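Local coordinates for protein autolysin E (Staphylococcus aureus, PDB 4PI8) that probably hydrolyses the NAG-NAM glycan chains of peptidoglycan as a lysozyme-clan glycosidase, studied here as a catalytic mutant holding a NAG-NAM disaccharide, at residues Asn8-Phe11 against Asp12-Val15; Asn178-Gln181 against Met182-Pro186; Leu207-Lys210 against Ser211-Phe215. The protein carries 1 engineered substitution. One frame throughout, in Å; residues are numbered along the deposited sequence. Where two conformers were deposited one is given.

Contact 1 (Asn8-Phe11 against Asp12-Val15); sequences NYSF and DEAV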
loop_
_atom_site.group_PDB
_atom_site.type_symbol
_atom_site.label_atom_id
_atom_site.label_comp_id
_atom_site.label_asym_id
_atom_site.label_seq_id
_atom_site.Cartn_x
_atom_site.Cartn_y
_atom_site.Cartn_z
ATOM N N ASN A 8 -5.185 -20.697 8.439
ATOM C CA ASN A 8 -4.745 -21.897 7.720
ATOM C C ASN A 8 -3.420 -22.474 8.093
ATOM O O ASN A 8 -3.213 -23.717 7.858
ATOM C CB ASN A 8 -4.706 -21.569 6.222
ATOM C CG ASN A 8 -6.059 -21.470 5.596
ATOM O OD1 ASN A 8 -7.056 -22.014 6.100
ATOM N ND2 ASN A 8 -6.132 -20.765 4.488
ATOM N N TYR A 9 -2.472 -21.703 8.620
ATOM C CA TYR A 9 -1.096 -22.094 8.814
ATOM C C TYR A 9 -0.634 -21.734 10.220
ATOM O O TYR A 9 -1.094 -20.743 10.785
ATOM C CB TYR A 9 -0.160 -21.470 7.784
ATOM C CG TYR A 9 -0.393 -21.973 6.423
ATOM C CD1 TYR A 9 0.229 -23.147 6.014
ATOM C CD2 TYR A 9 -1.236 -21.357 5.520
ATOM C CE1 TYR A 9 0.053 -23.636 4.741
ATOM C CE2 TYR A 9 -1.404 -21.872 4.233
ATOM C CZ TYR A 9 -0.778 -23.032 3.864
ATOM O OH TYR A 9 -0.998 -23.516 2.589
ATOM N N SER A 10 0.257 -22.538 10.809
ATOM C CA SER A 10 0.993 -22.149 11.967
ATOM C C SER A 10 1.974 -21.039 11.590
ATOM O O SER A 10 2.397 -20.879 10.399
ATOM C CB SER A 10 1.814 -23.295 12.572
ATOM O OG SER A 10 2.852 -23.677 11.719
ATOM N N PHE A 11 2.399 -20.259 12.572
ATOM C CA PHE A 11 3.423 -19.240 12.299
ATOM C C PHE A 11 4.670 -19.822 11.721
ATOM O O PHE A 11 5.220 -19.347 10.745
ATOM C CB PHE A 11 3.721 -18.450 13.607
ATOM C CG PHE A 11 4.692 -17.330 13.435
ATOM C CD1 PHE A 11 4.321 -16.216 12.683
ATOM C CD2 PHE A 11 5.983 -17.384 13.911
ATOM C CE1 PHE A 11 5.198 -15.155 12.489
ATOM C CE2 PHE A 11 6.837 -16.326 13.713
ATOM C CZ PHE A 11 6.454 -15.221 13.012
ATOM N N ASP A 12 5.147 -20.945 12.304
ATOM C CA ASP A 12 6.375 -21.528 11.800
ATOM C C ASP A 12 6.291 -22.003 10.340
ATOM O O ASP A 12 7.235 -21.860 9.586
ATOM C CB ASP A 12 6.862 -22.704 12.701
ATOM C CG ASP A 12 7.388 -22.225 14.050
ATOM O OD1 ASP A 12 7.698 -21.035 14.209
ATOM O OD2 ASP A 12 7.471 -23.068 14.977
ATOM N N GLU A 13 5.113 -22.528 9.985
ATOM C CA GLU A 13 4.868 -22.959 8.596
ATOM C C GLU A 13 4.912 -21.729 7.659
ATOM O O GLU A 13 5.581 -21.749 6.639
ATOM C CB GLU A 13 3.518 -23.650 8.489
ATOM C CG GLU A 13 3.472 -25.133 8.956
ATOM C CD GLU A 13 2.080 -25.646 9.253
ATOM O OE1 GLU A 13 1.034 -24.939 9.258
ATOM O OE2 GLU A 13 2.022 -26.869 9.603
ATOM N N ALA A 14 4.254 -20.653 8.109
ATOM C CA ALA A 14 4.261 -19.425 7.312
ATOM C C ALA A 14 5.648 -18.818 7.126
ATOM O O ALA A 14 6.044 -18.395 6.053
ATOM C CB ALA A 14 3.310 -18.416 7.922
ATOM N N VAL A 15 6.448 -18.826 8.202
ATOM C CA VAL A 15 7.798 -18.327 8.119
ATOM C C VAL A 15 8.604 -19.094 7.072
ATOM O O VAL A 15 9.304 -18.524 6.247
ATOM C CB VAL A 15 8.521 -18.381 9.475
ATOM C CG1 VAL A 15 10.007 -18.119 9.296
ATOM C CG2 VAL A 15 7.877 -17.439 10.458
#

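Contact 2 (Asn178-Gln181 against Met182-Pro186); sequences NLYQ and MRWNP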
loop_
_atom_site.group_PDB
_atom_site.type_symbol
_atom_site.label_atom_id
_atom_site.label_comp_id
_atom_site.label_asym_id
_atom_site.label_seq_id
_atom_site.Cartn_x
_atom_site.Cartn_y
_atom_site.Cartn_z
ATOM N N ASN A 178 -6.289 -5.586 5.963
ATOM C CA ASN A 178 -5.402 -4.724 6.744
ATOM C C ASN A 178 -4.011 -4.801 6.212
ATOM O O ASN A 178 -3.688 -5.636 5.325
ATOM C CB ASN A 178 -5.555 -5.002 8.226
ATOM C CG ASN A 178 -5.050 -6.350 8.644
ATOM O OD1 ASN A 178 -4.073 -6.884 8.127
ATOM N ND2 ASN A 178 -5.723 -6.890 9.689
ATOM N N LEU A 179 -3.132 -3.896 6.670
ATOM C CA LEU A 179 -1.811 -3.861 6.111
ATOM C C LEU A 179 -1.020 -5.154 6.261
ATOM O O LEU A 179 -0.286 -5.598 5.402
ATOM C CB LEU A 179 -0.983 -2.675 6.672
ATOM C CG LEU A 179 -1.508 -1.271 6.300
ATOM C CD1 LEU A 179 -0.846 -0.257 7.201
ATOM C CD2 LEU A 179 -1.337 -0.916 4.855
ATOM N N TYR A 180 -1.134 -5.717 7.469
ATOM C CA TYR A 180 -0.466 -7.005 7.748
ATOM C C TYR A 180 -0.856 -8.083 6.718
ATOM O O TYR A 180 -0.011 -8.783 6.214
ATOM C CB TYR A 180 -0.788 -7.497 9.169
ATOM C CG TYR A 180 0.048 -8.701 9.533
ATOM C CD1 TYR A 180 1.337 -8.572 9.994
ATOM C CD2 TYR A 180 -0.430 -9.981 9.375
ATOM C CE1 TYR A 180 2.131 -9.668 10.262
ATOM C CE2 TYR A 180 0.385 -11.082 9.634
ATOM C CZ TYR A 180 1.637 -10.917 10.087
ATOM O OH TYR A 180 2.457 -12.043 10.318
ATOM N N GLN A 181 -2.155 -8.181 6.476
ATOM C CA GLN A 181 -2.642 -9.173 5.509
ATOM C C GLN A 181 -2.208 -8.858 4.102
ATOM O O GLN A 181 -1.907 -9.760 3.310
ATOM C CB GLN A 181 -4.140 -9.358 5.546
ATOM C CG GLN A 181 -4.670 -9.908 6.864
ATOM C CD GLN A 181 -6.162 -9.830 6.927
ATOM O OE1 GLN A 181 -6.781 -8.817 6.599
ATOM N NE2 GLN A 181 -6.800 -10.942 7.327
ATOM N N MET A 182 -2.203 -7.575 3.728
ATOM C CA MET A 182 -1.739 -7.177 2.391
ATOM C C MET A 182 -0.279 -7.565 2.219
ATOM O O MET A 182 0.139 -7.946 1.098
ATOM C CB MET A 182 -1.931 -5.668 2.194
ATOM C CG MET A 182 -3.382 -5.266 2.064
ATOM S SD MET A 182 -3.632 -3.482 1.953
ATOM C CE MET A 182 -3.065 -3.183 0.275
ATOM N N ARG A 183 0.525 -7.421 3.275
ATOM C CA ARG A 183 1.940 -7.661 3.186
ATOM C C ARG A 183 2.339 -9.148 3.294
ATOM O O ARG A 183 3.284 -9.579 2.645
ATOM C CB ARG A 183 2.690 -6.841 4.239
ATOM C CG ARG A 183 4.179 -7.054 4.278
ATOM C CD ARG A 183 4.890 -6.737 2.958
ATOM N NE ARG A 183 6.330 -7.009 3.014
ATOM C CZ ARG A 183 6.882 -8.200 2.825
ATOM N NH1 ARG A 183 6.129 -9.280 2.666
ATOM N NH2 ARG A 183 8.207 -8.309 2.841
ATOM N N TRP A 184 1.681 -9.880 4.196
ATOM C CA TRP A 184 2.139 -11.200 4.573
ATOM C C TRP A 184 1.099 -12.298 4.268
ATOM O O TRP A 184 1.386 -13.469 4.514
ATOM C CB TRP A 184 2.513 -11.235 6.066
ATOM C CG TRP A 184 3.605 -10.296 6.468
ATOM C CD1 TRP A 184 3.465 -9.169 7.204
ATOM C CD2 TRP A 184 4.997 -10.423 6.177
ATOM N NE1 TRP A 184 4.675 -8.576 7.317
ATOM C CE2 TRP A 184 5.643 -9.310 6.719
ATOM C CE3 TRP A 184 5.777 -11.371 5.479
ATOM C CZ2 TRP A 184 7.012 -9.119 6.614
ATOM C CZ3 TRP A 184 7.132 -11.182 5.404
ATOM C CH2 TRP A 184 7.729 -10.035 5.966
ATOM N N ASN A 185 -0.039 -11.951 3.727
ATOM C CA ASN A 185 -1.095 -12.894 3.347
ATOM C C ASN A 185 -1.113 -14.162 4.159
ATOM O O ASN A 185 -0.902 -15.261 3.633
ATOM C CB ASN A 185 -0.997 -13.189 1.847
ATOM C CG ASN A 185 -2.292 -13.742 1.264
ATOM O OD1 ASN A 185 -3.338 -13.759 1.908
ATOM N ND2 ASN A 185 -2.215 -14.113 -0.026
ATOM N N PRO A 186 -1.378 -14.081 5.444
ATOM C CA PRO A 186 -1.290 -15.268 6.301
ATOM C C PRO A 186 -2.262 -16.367 5.882
ATOM O O PRO A 186 -1.975 -17.571 6.217
ATOM C CB PRO A 186 -1.600 -14.746 7.687
ATOM C CG PRO A 186 -2.129 -13.387 7.514
ATOM C CD PRO A 186 -1.597 -12.864 6.231
#

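Contact 3 (Leu207-Lys210 against Ser211-Phe215); sequences LMDK and SYKQF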
loop_
_atom_site.group_PDB
_atom_site.type_symbol
_atom_site.label_atom_id
_atom_site.label_comp_id
_atom_site.label_asym_id
_atom_site.label_seq_id
_atom_site.Cartn_x
_atom_site.Cartn_y
_atom_site.Cartn_z
ATOM N N LEU A 207 2.484 6.764 9.345
ATOM C CA LEU A 207 1.805 7.937 8.823
ATOM C C LEU A 207 0.339 7.928 9.153
ATOM O O LEU A 207 -0.243 8.971 9.481
ATOM C CB LEU A 207 1.986 8.080 7.306
ATOM C CG LEU A 207 3.419 8.237 6.817
ATOM C CD1 LEU A 207 3.391 8.512 5.323
ATOM C CD2 LEU A 207 4.154 9.367 7.559
ATOM N N MET A 208 -0.314 6.771 9.086
ATOM C CA MET A 208 -1.693 6.693 9.434
ATOM C C MET A 208 -1.922 7.101 10.868
ATOM O O MET A 208 -2.867 7.828 11.154
ATOM C CB MET A 208 -2.256 5.277 9.269
ATOM C CG MET A 208 -2.386 4.885 7.804
ATOM S SD MET A 208 -2.969 3.179 7.582
ATOM C CE MET A 208 -4.564 3.339 8.228
ATOM N N ASP A 209 -1.070 6.605 11.761
ATOM C CA ASP A 209 -1.284 6.920 13.179
ATOM C C ASP A 209 -1.145 8.435 13.409
ATOM O O ASP A 209 -1.944 9.001 14.174
ATOM C CB ASP A 209 -0.292 6.147 14.033
ATOM C CG ASP A 209 -0.844 5.829 15.415
ATOM O OD1 ASP A 209 -2.061 5.862 15.668
ATOM O OD2 ASP A 209 0.009 5.454 16.231
ATOM N N LYS A 210 -0.151 9.041 12.787
ATOM C CA LYS A 210 0.016 10.485 12.931
ATOM C C LYS A 210 -1.263 11.206 12.465
ATOM O O LYS A 210 -1.754 12.145 13.107
ATOM C CB LYS A 210 1.249 10.934 12.174
ATOM C CG LYS A 210 1.838 12.272 12.548
ATOM C CD LYS A 210 3.140 12.490 11.774
ATOM C CE LYS A 210 4.330 12.066 12.575
ATOM N NZ LYS A 210 5.579 12.518 11.914
ATOM N N SER A 211 -1.824 10.801 11.319
ATOM C CA SER A 211 -2.992 11.491 10.791
ATOM C C SER A 211 -4.216 11.235 11.664
ATOM O O SER A 211 -5.045 12.146 11.874
ATOM C CB SER A 211 -3.239 11.023 9.367
ATOM O OG SER A 211 -2.181 11.333 8.539
ATOM N N TYR A 212 -4.371 10.023 12.202
ATOM C CA TYR A 212 -5.472 9.728 13.114
ATOM C C TYR A 212 -5.394 10.676 14.332
ATOM O O TYR A 212 -6.426 11.187 14.768
ATOM C CB TYR A 212 -5.489 8.252 13.620
ATOM C CG TYR A 212 -6.281 7.325 12.742
ATOM C CD1 TYR A 212 -5.969 7.143 11.412
ATOM C CD2 TYR A 212 -7.354 6.640 13.244
ATOM C CE1 TYR A 212 -6.781 6.332 10.622
ATOM C CE2 TYR A 212 -8.149 5.815 12.442
ATOM C CZ TYR A 212 -7.821 5.695 11.125
ATOM O OH TYR A 212 -8.636 4.893 10.338
ATOM N N LYS A 213 -4.191 10.814 14.895
ATOM C CA LYS A 213 -4.057 11.622 16.119
ATOM C C LYS A 213 -4.152 13.099 15.787
ATOM O O LYS A 213 -4.578 13.904 16.684
ATOM C CB LYS A 213 -2.796 11.251 16.852
ATOM C CG LYS A 213 -2.839 9.861 17.426
ATOM C CD LYS A 213 -1.596 9.368 18.131
ATOM C CE LYS A 213 -1.781 7.931 18.581
ATOM N NZ LYS A 213 -0.689 7.376 19.380
ATOM N N GLN A 214 -3.839 13.528 14.589
ATOM C CA GLN A 214 -3.953 14.911 14.179
ATOM C C GLN A 214 -5.414 15.303 14.129
ATOM O O GLN A 214 -5.766 16.442 14.503
ATOM C CB GLN A 214 -3.281 15.167 12.825
ATOM C CG GLN A 214 -3.407 16.587 12.308
ATOM C CD GLN A 214 -2.584 16.892 11.125
ATOM O OE1 GLN A 214 -1.727 16.129 10.761
ATOM N NE2 GLN A 214 -2.799 18.025 10.552
ATOM N N PHE A 215 -6.313 14.435 13.653
ATOM C CA PHE A 215 -7.723 14.792 13.444
ATOM C C PHE A 215 -8.641 14.177 14.486
ATOM O O PHE A 215 -9.855 14.398 14.436
ATOM C CB PHE A 215 -8.108 14.448 12.004
ATOM C CG PHE A 215 -7.402 15.303 10.992
ATOM C CD1 PHE A 215 -7.745 16.645 10.815
ATOM C CD2 PHE A 215 -6.314 14.835 10.328
ATOM C CE1 PHE A 215 -7.039 17.419 9.887
ATOM C CE2 PHE A 215 -5.600 15.613 9.418
ATOM C CZ PHE A 215 -5.996 16.913 9.191
HETATM O O HOH W 1 -0.680 4.642 18.645
#

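Contact 1 (Asn8-Phe11 against Asp12-Val15)
Ser10 and Glu13 exchange hydrogen bonds over the first turn of helix 11-18, each side chain taking up a backbone N-H of the other residue. Glu13 N donates to Ser10 OG at 3.1 Å, and in return Ser10 N donates to Glu13 OE1 at 3.0 Å. The return bond is fairly straight, with an N-H...O angle of 163°, yet the donor meets OE1 from 41° above the carboxylate plane. Ser10 has OG between its own N and carbonyl carbon (chi1 67°), which turns the hydroxyl oxygen to the N-H of Glu13. Glu13, with CG beside its backbone N and the chain extended beyond, runs back past the hydroxyl, its CG 3.2 Å from Ser10 OG. The ring of Tyr9 stands roughly perpendicular to the carboxylate, and its CD1 lies 3.8 Å from Glu13 OE1.

On another side of the turn, Val15 CG2 sits over one face of the Phe11 ring, offset toward the rim and 3.6 Å from Phe11 CE2, a CH-pi contact. The backbone sets this four-residue spacing: Val15 N donates to Phe11 O at 2.9 Å, and Ala14 N donates to Ser10 O at 3.0 Å.

Further out, Tyr227 meets the Phe11 ring edge-to-face, while Met45 of helix 38-45 touches Phe11, Ala14 and Val15. Tyr9 is tied by backbone hydrogen bonds to Lys228, so the start of this helix packs beside the C-terminal residues. With Ser10 at the N-cap and reciprocal side-chain-to-backbone bonds between it and the residue three positions on, the geometry meets the definition of a capping box at a helix N-terminus.

Contact 2 (Asn178-Gln181 against Met182-Pro186)
Tyr180 O receives two backbone N-H groups: Trp184 N donates at 2.9 Å in the regular helical manner, and Arg183 N adds a weak bond at 3.3 Å. The short helix 179-184 that they belong to opens with a capping box. There Gln181 N donates to Asn178 OD1 at 2.8 Å with an N-H...O angle of 164°, whereas the reverse bond, from Asn178 N to Gln181 OE1, is weak at 3.3 Å. Gln181 OE1 also accepts from Leu177 N, just before the helix.

The Tyr180 side chain leaves with CG anti to its backbone N and beside its carbonyl carbon, a course that brings the ring along the helix to the residue four positions on. Trp184 CD1 then lies over one ring face, toward the rim, 3.4 Å from Tyr180 CE1. The two ring planes are 41° apart, so the pair is neither a parallel stack nor a T-shape. Pro186 CG comes to the edge of the same tyrosine ring, beside CE2. The phenol oxygen is fixed from outside, by hydrogen bonds with Met45 O and Tyr227 OH.

Trp184 is also faced by the Arg183 guanidinium, whose NH1 stands 3.4 Å above the indole plane. Arg183 NE donates to Asp197 O and NH2 to Gln25 OE1, which fix the guanidinium about its long axis. Asn185 ND2 bonds to the carbonyl of Gln191, a residue of the glycan pocket, which ties the helix end to that pocket; the Arg183 side chain comes within about 6 Å of the bound NAG. At the helix end Asn185 takes a positive phi, and its N donates to Gln181 O at 2.9 Å from 38° above the carbonyl plane.

Contact 3 (Leu207-Lys210 against Ser211-Phe215)
Asp209 and Lys213 meet one turn apart on helix 200-215, joined more by a water than directly. Their salt bridge is long, 3.8 Å from Asp209 OD2 to Lys213 NZ. The water closes the span: it donates to Asp209 OD2 at 2.6 Å and accepts from Lys213 NZ at 2.8 Å. Below the charges the lysine methylene lies against the carboxylate, with Lys213 CE 3.6 Å from Asp209 OD1. The Asp209 chi1 of -150°, off the ideal anti position, and the lysine chain extended all the way to NZ place the two groups side by side. This charge pair lies on the more exposed side of the helix, with the water between the two groups.

Ser211 bears on Leu207. Its N donates to Leu207 O at 3.0 Å with an N-H...O angle of 159°. Ser211 OG, placed beside its own N, lies 3.2 Å from the same carbonyl oxygen and may add a second bond, though its proton is not settled. Lys210 takes part through its backbone, Lys210 O accepting from Gln214 N at 2.9 Å. On the buried side Tyr212 brings its ring edge to the previous turn, CD1 lying 3.2 Å from Met208 O, while its hydroxyl is hydrogen-bonded with Asn97 ND2.

These i to i+4 bonds are those of a regular alpha helix approaching its C-terminal end. Inward, Met208 packs on Tyr100 and Ser103, and Ser211 on Ile99, all of helix 98-108; Ser211 also touches Leu73 of helix 67-74. Phe215 and Gln214 meet helix 67-74 through Gln72, so the final turns of helix 200-215 bear on both helices.

Overall arrangement
All three contacts are local, between residues three to six apart at the start, along or at the end of a helix, but at different depths. Measured from contact centre to chain centre, contact 2 is wholly buried at about 10 Å, contact 3 partly buried at about 17 Å, and contact 1 a surface contact at about 23 Å. Contacts 1 and 2 both include a capping box, one using serine and glutamate, the other asparagine and glutamine; contact 3 lies toward its helix end, with a water-linked charge pair. Contact 2 is the bridge: Tyr9 packs on Pro186 and Leu179 on Met208, whereas contacts 1 and 3 stay about 21 Å apart at their nearest atoms. Tyr227 touches both contacts 1 and 2.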